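Local coordinates for RNA pseudouridylate synthase domain-containing protein 4 (Homo sapiens, PDB 5UBA) that isomerises uridine to pseudouridine in mitochondrial RNAs, among them 16S ribosomal RNA, whose modification is needed for a functional mitochondrial ribosome, at residues A[109-114]-A[255-260]. Numbering follows the deposited sequence.
Sequences RQVVKK and RQLILP
Lys114 CG meets the flat Gln256 amide at its OE1 edge (3.6 Å), somewhat off the plane, and Ile258 CD1 lies over one face. Gln256 NE2 is hydrogen-bonded to Asn270 OD1 on strand 269-272, which helps set the turn of the amide. The CG contact belongs to one of two Lys114 conformers; there the chain bends at chi2 (-67°) and NZ is hydrogen-bonded to Gln192 OE1. Val112 and Ile258 lie on the same face of the sheet. Pro260 CD lies 3.4 Å from Gln110 O, and Pro260 CG lies against Gln110 CB.

On the other face, Leu257 CD2 touches Lys113 CG (3.7 Å) and Val111 CG1 (3.8 Å), both on the same side of it. Val111 CG2 packs 3.6 Å from Leu259 CD2. Helix 96-107 adds Leu105 and Phe106 around Val111.

The backbones run antiparallel. Val112 and Ile258 exchange two hydrogen bonds, and Lys114 N gives a nearly straight one (176°) to Gln256 O. Lys114 O accepts from Gln256 N at 3.1 Å and, weakly, from Arg255 N. Before Val112, where the direct backbone hydrogen bonds across the two segments end, a water donates to both Gln110 O and Ile258 O.

Lys113 reaches Thr195 O, and its side chain is about 11 Å from that of Asp83, the probable catalytic aspartate. Arg255 and Gln256 opposite Lys114 form a classic beta bulge in the mixed sheet of this RluA-family pseudouridine synthase domain.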
ATOM      1  N   ARG A 109      -4.517  11.128 -12.542  1.00 21.56           N
ATOM      2  CA  ARG A 109      -5.151   9.793 -12.538  1.00 21.29           C
ATOM      3  C   ARG A 109      -4.977   8.988 -13.822  1.00 20.59           C
ATOM      4  O   ARG A 109      -5.870   8.228 -14.239  1.00 21.71           O
ATOM      5  CB  ARG A 109      -6.615   9.896 -12.120  1.00 23.01           C
ATOM      6  CG  ARG A 109      -6.786  10.586 -10.790  1.00 25.32           C
ATOM      7  CD  ARG A 109      -8.228  10.595 -10.336  1.00 28.35           C
ATOM      8  NE  ARG A 109      -8.423  11.567  -9.259  1.00 31.10           N
ATOM      9  CZ  ARG A 109      -9.596  11.862  -8.705  1.00 33.43           C
ATOM     10  NH1 ARG A 109     -10.712  11.238  -9.081  1.00 36.04           N
ATOM     11  NH2 ARG A 109      -9.645  12.769  -7.731  1.00 39.52           N
ATOM     12  N   GLN A 110      -3.817   9.148 -14.459  1.00 18.63           N
ATOM     13  CA  GLN A 110      -3.499   8.466 -15.681  1.00 20.44           C
ATOM     14  C   GLN A 110      -2.730   7.181 -15.413  1.00 19.61           C
ATOM     15  O   GLN A 110      -2.456   6.470 -16.363  1.00 23.15           O
ATOM     16  CB  GLN A 110      -2.699   9.368 -16.633  1.00 21.15           C
ATOM     17  CG  GLN A 110      -3.491  10.579 -17.157  1.00 22.53           C
ATOM     18  CD  GLN A 110      -2.640  11.444 -18.083  1.00 22.07           C
ATOM     19  OE1 GLN A 110      -2.308  12.593 -17.770  1.00 26.94           O
ATOM     20  NE2 GLN A 110      -2.225  10.865 -19.175  1.00 24.81           N
ATOM     21  N   VAL A 111      -2.382   6.900 -14.153  1.00 19.93           N
ATOM     22  CA  VAL A 111      -1.621   5.685 -13.818  1.00 18.86           C
ATOM     23  C   VAL A 111      -2.522   4.673 -13.130  1.00 19.10           C
ATOM     24  O   VAL A 111      -3.201   5.019 -12.128  1.00 22.48           O
ATOM     25  CB  VAL A 111      -0.470   6.003 -12.831  1.00 19.03           C
ATOM     26  CG1 VAL A 111       0.331   4.766 -12.488  1.00 20.69           C
ATOM     27  CG2 VAL A 111       0.442   7.057 -13.415  1.00 19.33           C
ATOM     28  N   VAL A 112      -2.496   3.434 -13.617  1.00 17.30           N
ATOM     29  CA  VAL A 112      -3.268   2.369 -12.984  1.00 17.45           C
ATOM     30  C   VAL A 112      -2.395   1.860 -11.832  1.00 15.88           C
ATOM     31  O   VAL A 112      -1.274   1.410 -12.078  1.00 17.98           O
ATOM     32  CB  VAL A 112      -3.549   1.212 -13.947  1.00 18.43           C
ATOM     33  CG1 VAL A 112      -4.229   0.060 -13.210  1.00 19.11           C
ATOM     34  CG2 VAL A 112      -4.392   1.678 -15.127  1.00 19.70           C
ATOM     35  N   LYS A 113      -2.914   1.923 -10.612  1.00 15.49           N
ATOM     36  CA  LYS A 113      -2.213   1.503  -9.394  1.00 15.54           C
ATOM     37  C   LYS A 113      -2.961   0.300  -8.845  1.00 15.09           C
ATOM     38  O   LYS A 113      -4.129   0.448  -8.501  1.00 16.20           O
ATOM     39  CB  LYS A 113      -2.262   2.608  -8.320  1.00 17.03           C
ATOM     40  CG  LYS A 113      -1.585   3.926  -8.667  1.00 18.62           C
ATOM     41  CD  LYS A 113      -1.863   5.038  -7.647  1.00 19.06           C
ATOM     42  CE  LYS A 113      -3.305   5.513  -7.620  1.00 20.28           C
ATOM     43  NZ  LYS A 113      -3.623   6.455  -6.521  1.00 21.84           N
ATOM     44  N   LYS A 114      -2.324  -0.870  -8.776  1.00 14.59           N
ATOM     45  CA  LYS A 114      -2.944  -2.077  -8.206  0.50 15.50           C
ATOM     46  C   LYS A 114      -2.183  -2.515  -6.965  1.00 14.51           C
ATOM     47  O   LYS A 114      -0.961  -2.584  -6.995  1.00 14.65           O
ATOM     48  CB  LYS A 114      -2.936  -3.233  -9.197  0.50 17.42           C
ATOM     49  CG  LYS A 114      -3.647  -2.986 -10.522  0.50 19.19           C
ATOM     50  CD  LYS A 114      -5.146  -2.829 -10.343  0.50 21.65           C
ATOM     51  CE  LYS A 114      -5.847  -2.871 -11.693  0.50 23.02           C
ATOM     52  NZ  LYS A 114      -7.334  -2.852 -11.605  0.50 24.62           N
ATOM     53  N   ARG A 255       1.517  -3.956  -6.028  1.00 12.89           N
ATOM     54  CA  ARG A 255       1.748  -5.046  -6.951  1.00 14.08           C
ATOM     55  C   ARG A 255       2.071  -4.607  -8.360  1.00 14.42           C
ATOM     56  O   ARG A 255       2.900  -5.220  -9.038  1.00 15.15           O
ATOM     57  CB  ARG A 255       0.500  -5.943  -6.968  1.00 15.21           C
ATOM     58  CG  ARG A 255       0.520  -7.056  -7.983  1.00 17.35           C
ATOM     59  CD  ARG A 255       1.565  -8.072  -7.657  1.00 19.26           C
ATOM     60  NE  ARG A 255       1.388  -9.252  -8.478  1.00 20.73           N
ATOM     61  CZ  ARG A 255       2.149 -10.334  -8.397  1.00 21.95           C
ATOM     62  NH1 ARG A 255       3.156 -10.398  -7.528  1.00 21.54           N
ATOM     63  NH2 ARG A 255       1.881 -11.377  -9.192  1.00 24.30           N
ATOM     64  N   GLN A 256       1.342  -3.627  -8.855  1.00 14.18           N
ATOM     65  CA  GLN A 256       1.458  -3.255 -10.253  1.00 15.43           C
ATOM     66  C   GLN A 256       1.236  -1.762 -10.461  1.00 15.38           C
ATOM     67  O   GLN A 256       0.388  -1.169  -9.805  1.00 14.88           O
ATOM     68  CB  GLN A 256       0.419  -4.041 -11.052  1.00 16.68           C
ATOM     69  CG  GLN A 256       0.334  -3.743 -12.538  1.00 18.01           C
ATOM     70  CD  GLN A 256      -0.605  -4.689 -13.247  1.00 20.08           C
ATOM     71  OE1 GLN A 256      -1.675  -5.028 -12.717  1.00 21.45           O
ATOM     72  NE2 GLN A 256      -0.219  -5.137 -14.450  1.00 20.68           N
ATOM     73  N   LEU A 257       1.958  -1.190 -11.432  1.00 14.87           N
ATOM     74  CA  LEU A 257       1.722   0.161 -11.934  1.00 16.23           C
ATOM     75  C   LEU A 257       1.719   0.115 -13.433  1.00 16.54           C
ATOM     76  O   LEU A 257       2.634  -0.469 -14.014  1.00 17.71           O
ATOM     77  CB  LEU A 257       2.860   1.105 -11.539  1.00 18.01           C
ATOM     78  CG  LEU A 257       2.949   1.693 -10.160  1.00 19.35           C
ATOM     79  CD1 LEU A 257       4.114   2.672 -10.106  1.00 21.14           C
ATOM     80  CD2 LEU A 257       1.649   2.403  -9.756  1.00 19.50           C
ATOM     81  N   ILE A 258       0.727   0.723 -14.071  1.00 16.47           N
ATOM     82  CA  ILE A 258       0.739   0.828 -15.535  1.00 18.93           C
ATOM     83  C   ILE A 258       0.829   2.327 -15.839  1.00 18.98           C
ATOM     84  O   ILE A 258      -0.084   3.086 -15.500  1.00 19.39           O
ATOM     85  CB  ILE A 258      -0.479   0.178 -16.212  1.00 19.34           C
ATOM     86  CG1 ILE A 258      -0.664  -1.274 -15.726  1.00 20.35           C
ATOM     87  CG2 ILE A 258      -0.309   0.237 -17.737  1.00 19.79           C
ATOM     88  CD1 ILE A 258      -1.934  -1.926 -16.243  1.00 22.48           C
ATOM     89  N   LEU A 259       1.957   2.732 -16.426  1.00 21.61           N
ATOM     90  CA  LEU A 259       2.243   4.132 -16.739  1.00 23.24           C
ATOM     91  C   LEU A 259       2.008   4.320 -18.236  1.00 24.24           C
ATOM     92  O   LEU A 259       2.470   3.508 -19.030  1.00 25.05           O
ATOM     93  CB  LEU A 259       3.710   4.477 -16.468  1.00 25.10           C
ATOM     94  CG  LEU A 259       4.245   4.586 -15.054  1.00 27.10           C
ATOM     95  CD1 LEU A 259       5.769   4.715 -15.088  1.00 28.62           C
ATOM     96  CD2 LEU A 259       3.659   5.811 -14.391  1.00 28.12           C
ATOM     97  N   PRO A 260       1.320   5.402 -18.630  1.00 26.15           N
ATOM     98  CA  PRO A 260       1.250   5.704 -20.060  1.00 28.99           C
ATOM     99  C   PRO A 260       2.629   6.049 -20.619  1.00 31.13           C
ATOM    100  O   PRO A 260       3.584   6.281 -19.856  1.00 29.50           O
ATOM    101  CB  PRO A 260       0.281   6.898 -20.133  1.00 29.29           C
ATOM    102  CG  PRO A 260       0.241   7.472 -18.780  1.00 29.01           C
ATOM    103  CD  PRO A 260       0.651   6.407 -17.797  1.00 27.02           C
TER
HETATM  104  O   HOH W   1      -2.041   3.721 -17.457  1.00 28.73           O